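Local coordinates for protein galectin-1 (Bufo arenarum, PDB 1A78) that binds beta-galactosides as a homodimeric lectin, probably also a range of complex carbohydrates, and may regulate cell differentiation and apoptosis, at residues A[8-13]-A[119-124]; A[16-21]-A[129-134]. All blocks are in the same frame, centred on the assembly; numbering follows the deposited sequence.

Contact 1 of 2, residues A[8-13]-A[119-124]; sequences TNLNLK and PFLSLE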
ATOM      1  N   THR A   8       1.833   0.659  -6.387  1.00 25.10           N
ATOM      2  CA  THR A   8       2.552   1.307  -7.467  1.00 27.31           C
ATOM      3  C   THR A   8       2.846   2.716  -7.029  1.00 28.23           C
ATOM      4  O   THR A   8       2.164   3.212  -6.157  1.00 29.67           O
ATOM      5  CB  THR A   8       1.725   1.303  -8.720  1.00 30.88           C
ATOM      6  OG1 THR A   8       1.052   0.037  -8.808  1.00 36.26           O
ATOM      7  CG2 THR A   8       2.622   1.470  -9.934  1.00 32.02           C
ATOM      8  N   ASN A   9       3.861   3.358  -7.605  1.00 30.99           N
ATOM      9  CA  ASN A   9       4.250   4.718  -7.199  1.00 35.14           C
ATOM     10  C   ASN A   9       4.818   4.733  -5.769  1.00 34.88           C
ATOM     11  O   ASN A   9       4.692   5.730  -5.068  1.00 34.22           O
ATOM     12  CB  ASN A   9       3.051   5.672  -7.213  1.00 40.57           C
ATOM     13  CG  ASN A   9       2.923   6.450  -8.486  1.00 45.52           C
ATOM     14  OD1 ASN A   9       3.899   7.008  -9.005  1.00 47.23           O
ATOM     15  ND2 ASN A   9       1.692   6.542  -8.985  1.00 46.91           N
ATOM     16  N   LEU A  10       5.396   3.623  -5.319  1.00 34.32           N
ATOM     17  CA  LEU A  10       5.961   3.543  -3.972  1.00 33.89           C
ATOM     18  C   LEU A  10       7.086   4.567  -3.780  1.00 34.24           C
ATOM     19  O   LEU A  10       7.348   4.999  -2.664  1.00 34.75           O
ATOM     20  CB  LEU A  10       6.494   2.121  -3.703  1.00 33.13           C
ATOM     21  CG  LEU A  10       7.119   1.743  -2.345  1.00 33.31           C
ATOM     22  CD1 LEU A  10       6.048   1.676  -1.290  1.00 33.49           C
ATOM     23  CD2 LEU A  10       7.825   0.391  -2.418  1.00 30.88           C
ATOM     24  N   ASN A  11       7.751   4.937  -4.869  1.00 35.00           N
ATOM     25  CA  ASN A  11       8.873   5.884  -4.859  1.00 36.16           C
ATOM     26  C   ASN A  11       9.905   5.699  -3.760  1.00 33.60           C
ATOM     27  O   ASN A  11      10.233   6.639  -3.041  1.00 34.18           O
ATOM     28  CB  ASN A  11       8.382   7.339  -4.869  1.00 42.04           C
ATOM     29  CG  ASN A  11       9.506   8.333  -5.160  1.00 47.27           C
ATOM     30  OD1 ASN A  11      10.061   8.348  -6.268  1.00 52.16           O
ATOM     31  ND2 ASN A  11       9.867   9.148  -4.165  1.00 49.34           N
ATOM     32  N   LEU A  12      10.438   4.494  -3.631  1.00 32.37           N
ATOM     33  CA  LEU A  12      11.451   4.245  -2.612  1.00 31.34           C
ATOM     34  C   LEU A  12      12.785   4.668  -3.201  1.00 29.59           C
ATOM     35  O   LEU A  12      13.209   4.124  -4.206  1.00 29.02           O
ATOM     36  CB  LEU A  12      11.466   2.763  -2.209  1.00 31.40           C
ATOM     37  CG  LEU A  12      12.215   2.343  -0.936  1.00 31.91           C
ATOM     38  CD1 LEU A  12      11.540   2.908   0.317  1.00 30.79           C
ATOM     39  CD2 LEU A  12      12.255   0.833  -0.853  1.00 31.49           C
ATOM     40  N   LYS A  13      13.409   5.686  -2.616  1.00 30.27           N
ATOM     41  CA  LYS A  13      14.693   6.205  -3.091  1.00 30.36           C
ATOM     42  C   LYS A  13      15.746   5.670  -2.160  1.00 29.08           C
ATOM     43  O   LYS A  13      15.420   5.230  -1.054  1.00 27.93           O
ATOM     44  CB  LYS A  13      14.704   7.738  -3.049  1.00 33.61           C
ATOM     45  CG  LYS A  13      13.559   8.400  -3.827  1.00 37.18           C
ATOM     46  CD  LYS A  13      13.695   9.905  -3.830  1.00 42.19           C
ATOM     47  CE  LYS A  13      12.768  10.565  -4.860  1.00 47.28           C
ATOM     48  NZ  LYS A  13      13.058  10.151  -6.280  1.00 50.28           N
ATOM     49  N   PRO A 119       9.589   2.024  -8.010  1.00 26.13           N
ATOM     50  CA  PRO A 119       8.157   2.220  -8.241  1.00 24.86           C
ATOM     51  C   PRO A 119       7.158   1.206  -7.777  1.00 25.05           C
ATOM     52  O   PRO A 119       6.058   1.590  -7.383  1.00 26.73           O
ATOM     53  CB  PRO A 119       8.056   2.297  -9.764  1.00 25.67           C
ATOM     54  CG  PRO A 119       9.476   2.473 -10.265  1.00 27.33           C
ATOM     55  CD  PRO A 119      10.281   1.705  -9.272  1.00 26.97           C
ATOM     56  N   PHE A 120       7.540  -0.072  -7.759  1.00 25.54           N
ATOM     57  CA  PHE A 120       6.593  -1.161  -7.494  1.00 22.76           C
ATOM     58  C   PHE A 120       6.870  -2.140  -6.378  1.00 21.85           C
ATOM     59  O   PHE A 120       8.003  -2.560  -6.176  1.00 22.50           O
ATOM     60  CB  PHE A 120       6.466  -1.931  -8.830  1.00 23.88           C
ATOM     61  CG  PHE A 120       5.536  -3.116  -8.805  1.00 23.75           C
ATOM     62  CD1 PHE A 120       4.173  -2.951  -9.027  1.00 25.43           C
ATOM     63  CD2 PHE A 120       6.039  -4.404  -8.661  1.00 23.09           C
ATOM     64  CE1 PHE A 120       3.325  -4.043  -9.120  1.00 25.31           C
ATOM     65  CE2 PHE A 120       5.200  -5.495  -8.754  1.00 25.36           C
ATOM     66  CZ  PHE A 120       3.834  -5.316  -8.990  1.00 24.30           C
ATOM     67  N   LEU A 121       5.793  -2.630  -5.783  1.00 22.15           N
ATOM     68  CA  LEU A 121       5.866  -3.610  -4.698  1.00 25.11           C
ATOM     69  C   LEU A 121       4.639  -4.513  -4.776  1.00 24.44           C
ATOM     70  O   LEU A 121       3.547  -4.028  -5.001  1.00 24.28           O
ATOM     71  CB  LEU A 121       5.886  -2.878  -3.329  1.00 24.76           C
ATOM     72  CG  LEU A 121       5.796  -3.436  -1.885  1.00 26.12           C
ATOM     73  CD1 LEU A 121       4.615  -4.367  -1.659  1.00 24.05           C
ATOM     74  CD2 LEU A 121       7.077  -4.081  -1.466  1.00 25.99           C
ATOM     75  N   SER A 122       4.816  -5.817  -4.593  1.00 24.40           N
ATOM     76  CA  SER A 122       3.683  -6.735  -4.575  1.00 24.95           C
ATOM     77  C   SER A 122       3.985  -7.886  -3.627  1.00 26.81           C
ATOM     78  O   SER A 122       5.158  -8.187  -3.358  1.00 25.88           O
ATOM     79  CB  SER A 122       3.384  -7.282  -5.960  1.00 24.67           C
ATOM     80  OG  SER A 122       4.531  -7.889  -6.523  1.00 27.79           O
ATOM     81  N   LEU A 123       2.928  -8.502  -3.107  1.00 27.27           N
ATOM     82  CA  LEU A 123       3.033  -9.626  -2.189  1.00 29.16           C
ATOM     83  C   LEU A 123       2.353 -10.818  -2.839  1.00 31.90           C
ATOM     84  O   LEU A 123       1.432 -10.665  -3.638  1.00 33.18           O
ATOM     85  CB  LEU A 123       2.312  -9.317  -0.866  1.00 26.86           C
ATOM     86  CG  LEU A 123       2.707  -8.049  -0.094  1.00 27.46           C
ATOM     87  CD1 LEU A 123       1.853  -7.911   1.161  1.00 27.05           C
ATOM     88  CD2 LEU A 123       4.179  -8.072   0.267  1.00 27.72           C
ATOM     89  N   GLU A 124       2.808 -12.013  -2.513  1.00 34.49           N
ATOM     90  CA  GLU A 124       2.190 -13.203  -3.060  1.00 36.98           C
ATOM     91  C   GLU A 124       1.992 -14.198  -1.924  1.00 37.15           C
ATOM     92  O   GLU A 124       2.947 -14.536  -1.220  1.00 36.39           O
ATOM     93  CB  GLU A 124       3.080 -13.855  -4.114  1.00 40.96           C
ATOM     94  CG  GLU A 124       3.571 -12.984  -5.266  1.00 47.92           C
ATOM     95  CD  GLU A 124       4.604 -13.735  -6.125  1.00 53.85           C
ATOM     96  OE1 GLU A 124       4.750 -14.972  -5.936  1.00 57.46           O
ATOM     97  OE2 GLU A 124       5.283 -13.105  -6.977  1.00 56.34           O
TER

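Contact 2 of 2, residues A[16-21]-A[129-134]; sequences HCVEIK and KSITTE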
ATOM      1  N   HIS A  16      16.117   4.944   2.055  1.00 33.52           N
ATOM      2  CA  HIS A  16      14.766   4.846   2.626  1.00 31.90           C
ATOM      3  C   HIS A  16      14.351   3.419   2.719  1.00 30.44           C
ATOM      4  O   HIS A  16      14.969   2.564   2.108  1.00 32.15           O
ATOM      5  CB  HIS A  16      13.771   5.631   1.815  1.00 32.45           C
ATOM      6  CG  HIS A  16      14.063   7.085   1.812  1.00 33.23           C
ATOM      7  ND1 HIS A  16      13.524   7.948   2.737  1.00 34.04           N
ATOM      8  CD2 HIS A  16      14.901   7.820   1.048  1.00 33.72           C
ATOM      9  CE1 HIS A  16      14.017   9.156   2.543  1.00 35.25           C
ATOM     10  NE2 HIS A  16      14.856   9.105   1.525  1.00 34.91           N
ATOM     11  N   CYS A  17      13.281   3.144   3.433  1.00 30.02           N
ATOM     12  CA  CYS A  17      12.894   1.770   3.586  1.00 32.58           C
ATOM     13  C   CYS A  17      11.406   1.576   3.590  1.00 30.97           C
ATOM     14  O   CYS A  17      10.656   2.538   3.689  1.00 32.01           O
ATOM     15  CB  CYS A  17      13.464   1.249   4.900  1.00 36.55           C
ATOM     16  SG  CYS A  17      12.759   2.081   6.329  1.00 48.35           S
ATOM     17  N   VAL A  18      10.995   0.321   3.466  1.00 27.50           N
ATOM     18  CA  VAL A  18       9.601  -0.057   3.490  1.00 26.19           C
ATOM     19  C   VAL A  18       9.500  -1.289   4.385  1.00 26.91           C
ATOM     20  O   VAL A  18      10.341  -2.176   4.333  1.00 29.40           O
ATOM     21  CB  VAL A  18       9.020  -0.286   2.037  1.00 23.36           C
ATOM     22  CG1 VAL A  18       9.937  -1.103   1.182  1.00 22.21           C
ATOM     23  CG2 VAL A  18       7.670  -0.924   2.092  1.00 21.50           C
ATOM     24  N   GLU A  19       8.525  -1.295   5.272  1.00 27.32           N
ATOM     25  CA  GLU A  19       8.319  -2.398   6.178  1.00 30.24           C
ATOM     26  C   GLU A  19       6.954  -2.986   5.864  1.00 31.21           C
ATOM     27  O   GLU A  19       5.958  -2.257   5.857  1.00 32.34           O
ATOM     28  CB  GLU A  19       8.329  -1.882   7.622  1.00 34.36           C
ATOM     29  CG  GLU A  19       7.809  -2.879   8.666  1.00 41.03           C
ATOM     30  CD  GLU A  19       7.319  -2.199   9.938  1.00 44.57           C
ATOM     31  OE1 GLU A  19       8.154  -1.874  10.814  1.00 48.09           O
ATOM     32  OE2 GLU A  19       6.090  -1.988  10.058  1.00 46.00           O
ATOM     33  N   ILE A  20       6.904  -4.281   5.572  1.00 31.38           N
ATOM     34  CA  ILE A  20       5.647  -4.952   5.280  1.00 32.99           C
ATOM     35  C   ILE A  20       5.274  -5.790   6.490  1.00 34.74           C
ATOM     36  O   ILE A  20       6.146  -6.280   7.187  1.00 36.39           O
ATOM     37  CB  ILE A  20       5.731  -5.836   4.006  1.00 32.77           C
ATOM     38  CG1 ILE A  20       5.468  -4.995   2.757  1.00 31.70           C
ATOM     39  CG2 ILE A  20       4.672  -6.931   4.033  1.00 33.62           C
ATOM     40  CD1 ILE A  20       6.537  -4.008   2.449  1.00 32.50           C
ATOM     41  N   LYS A  21       3.981  -5.917   6.758  1.00 36.04           N
ATOM     42  CA  LYS A  21       3.493  -6.685   7.891  1.00 36.23           C
ATOM     43  C   LYS A  21       2.261  -7.418   7.389  1.00 36.73           C
ATOM     44  O   LYS A  21       1.429  -6.829   6.690  1.00 34.64           O
ATOM     45  CB  LYS A  21       3.117  -5.739   9.013  1.00 39.38           C
ATOM     46  CG  LYS A  21       3.285  -6.316  10.385  1.00 46.34           C
ATOM     47  CD  LYS A  21       3.067  -5.227  11.414  1.00 53.17           C
ATOM     48  CE  LYS A  21       3.948  -4.012  11.092  1.00 56.81           C
ATOM     49  NZ  LYS A  21       3.582  -2.782  11.866  1.00 59.51           N
ATOM     50  N   LYS A 129      -1.416  -6.567   6.028  1.00 32.75           N
ATOM     51  CA  LYS A 129      -1.979  -5.916   7.202  1.00 33.03           C
ATOM     52  C   LYS A 129      -1.586  -4.444   7.138  1.00 29.68           C
ATOM     53  O   LYS A 129      -2.417  -3.581   7.323  1.00 30.16           O
ATOM     54  CB  LYS A 129      -1.506  -6.573   8.511  1.00 36.35           C
ATOM     55  CG  LYS A 129      -2.071  -7.979   8.713  1.00 43.12           C
ATOM     56  CD  LYS A 129      -1.963  -8.452  10.160  1.00 48.09           C
ATOM     57  CE  LYS A 129      -2.812  -9.714  10.390  1.00 50.37           C
ATOM     58  NZ  LYS A 129      -2.967 -10.102  11.839  1.00 50.18           N
ATOM     59  N   SER A 130      -0.333  -4.178   6.785  1.00 28.52           N
ATOM     60  CA  SER A 130       0.177  -2.833   6.678  1.00 26.44           C
ATOM     61  C   SER A 130       1.492  -2.725   5.897  1.00 26.67           C
ATOM     62  O   SER A 130       2.213  -3.712   5.697  1.00 27.05           O
ATOM     63  CB  SER A 130       0.316  -2.215   8.074  1.00 27.45           C
ATOM     64  OG  SER A 130       1.362  -2.812   8.804  1.00 33.36           O
ATOM     65  N   ILE A 131       1.760  -1.514   5.420  1.00 26.16           N
ATOM     66  CA  ILE A 131       2.954  -1.169   4.680  1.00 26.52           C
ATOM     67  C   ILE A 131       3.339   0.222   5.182  1.00 28.73           C
ATOM     68  O   ILE A 131       2.491   1.109   5.255  1.00 28.54           O
ATOM     69  CB  ILE A 131       2.673  -1.124   3.172  1.00 28.50           C
ATOM     70  CG1 ILE A 131       3.901  -0.626   2.416  1.00 26.97           C
ATOM     71  CG2 ILE A 131       1.464  -0.231   2.881  1.00 28.63           C
ATOM     72  CD1 ILE A 131       3.852  -0.954   0.940  1.00 30.68           C
ATOM     73  N   THR A 132       4.607   0.417   5.526  1.00 29.75           N
ATOM     74  CA  THR A 132       5.060   1.687   6.053  1.00 30.43           C
ATOM     75  C   THR A 132       6.359   2.133   5.418  1.00 33.06           C
ATOM     76  O   THR A 132       7.293   1.346   5.321  1.00 35.29           O
ATOM     77  CB  THR A 132       5.335   1.560   7.558  1.00 30.70           C
ATOM     78  OG1 THR A 132       4.242   0.901   8.193  1.00 31.86           O
ATOM     79  CG2 THR A 132       5.522   2.926   8.195  1.00 30.89           C
ATOM     80  N   THR A 133       6.420   3.377   4.965  1.00 35.82           N
ATOM     81  CA  THR A 133       7.653   3.899   4.396  1.00 39.19           C
ATOM     82  C   THR A 133       8.260   4.875   5.391  1.00 42.13           C
ATOM     83  O   THR A 133       7.554   5.490   6.201  1.00 43.24           O
ATOM     84  CB  THR A 133       7.486   4.572   3.010  1.00 39.50           C
ATOM     85  OG1 THR A 133       6.146   5.069   2.843  1.00 38.46           O
ATOM     86  CG2 THR A 133       7.837   3.588   1.920  1.00 38.81           C
ATOM     87  N   GLU A 134       9.572   4.995   5.328  1.00 44.11           N
ATOM     88  CA  GLU A 134      10.320   5.835   6.220  1.00 47.91           C
ATOM     89  C   GLU A 134      11.579   6.134   5.431  1.00 49.70           C
ATOM     90  O   GLU A 134      11.711   7.274   4.940  1.00 52.10           O
ATOM     91  CB  GLU A 134      10.633   5.014   7.461  1.00 51.33           C
ATOM     92  CG  GLU A 134      11.302   5.735   8.578  1.00 59.96           C
ATOM     93  CD  GLU A 134      11.416   4.853   9.815  1.00 65.68           C
ATOM     94  OE1 GLU A 134      10.357   4.513  10.406  1.00 67.06           O
ATOM     95  OE2 GLU A 134      12.564   4.494  10.189  1.00 69.37           O
ATOM     96  OXT GLU A 134      12.366   5.194   5.200  1.00 51.01           O
TER
HETATM   97  O   HOH W   1       4.099  -2.307   8.152  1.00 30.22           O

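Contact 1 of 2, residues A[8-13]-A[119-124]
The Phe120 ring turns an edge toward Thr8: Thr8 OG1 lies near the ring plane, 4.3 Å from Phe120 CD1, so they meet by loose van der Waals contact. The main polar link is Pro119 O, which accepts a hydrogen bond from Leu10 N at 3.0 Å with an N-H...O angle of 160°. Thr8 CA adds a CA-H...O contact to Pro119 O at 3.5 Å, so the backbone of Thr8 to Leu10 curls round a single carbonyl oxygen instead of forming a regular ladder. The strand segments run crosswise, at 107°. Leu10 has CG anti to the backbone N (chi1 -179°), which carries CD2 to within 3.9 Å of Leu121 CB, an apolar contact in which the two side chains cross obliquely. Farther on, Asn11 and Leu12 both face Ile118 in a G1 beta bulge. In the galectin beta-sandwich, strand 118-124 lies between strand 6-12, the outermost of this chain, and strand 30-35. Leu121 packs on Val33, Leu35 and Ile20, Leu10 reaches Ile131 and Thr133 of the facing sheet, and Thr8 pairs with a strand of the second subunit, carrying the sheet across the dimer interface.

Contact 2 of 2, residues A[16-21]-A[129-134]
Strands 16-21 and 129-133 run antiparallel at 169°, their axes 4.7 Å apart at closest approach, in the five-stranded sheet of the galectin beta-sandwich. Glu19 and Thr132 form a hydrogen-bonded pair, closed by Glu19 N to Thr132 O (2.9 Å) and Thr132 N to Glu19 O. At Lys21, faced by both Lys129 and Ser130, a classic beta bulge interrupts the ladder, and the N-H groups of both residues bond to Lys21 O. Val18, Ile20, Ile131 and Thr133 face the opposing sheet; Val18 CG2, anti to the backbone N, meets Ile131 CG1 at 3.8 Å. On the other face a water knits the strands together, donating to Glu19 O and Glu19 OE2 and accepting from the hydroxyls of Ser130 and Thr132. The Lys21 chain runs past Ser130 OG, with Lys21 CB nearest at 3.4 Å, and bends at chi3 (-52°), setting NZ 3.2 Å from Glu19 OE2 in a salt bridge. Ser130 to Thr132 continue the sheet into the second subunit. Dithiothreitol, probably from the crystallisation liquor, sits beside Glu19 and Glu134. The C-terminal carboxylate is held through both oxygens: Cys17 N bonds to Glu134 OXT at 2.9 Å, while His16 ND1 gives a nearly straight bond (174°) to Glu134 O, which lies 2.9 Å away in the plane of the imidazole ring.

How the contacts relate
Contacts 1 and 2 sit on opposing sheets, their centres about 10 Å apart, and meet in the core. Leu12 CD2 packs on Val18 CG1 at 3.6 Å, and Leu121 and Leu123 rest on Ile20. Strand 6-12 is followed by 16-23, and 118-124 by 127-133. Both contacts are partly buried and send aliphatic side chains inward; Thr133 also lies on the inward face. The outer face of contact 1 carries Phe120 beside Thr8, that of contact 2 Glu19, Lys21, Ser130 and Thr132. Contact 1 is the smaller, a bent join relying on one carbonyl; contact 2 is an antiparallel ladder with one bulge, a water, a salt bridge and the C-terminal carboxylate. Both sheets continue into the second subunit.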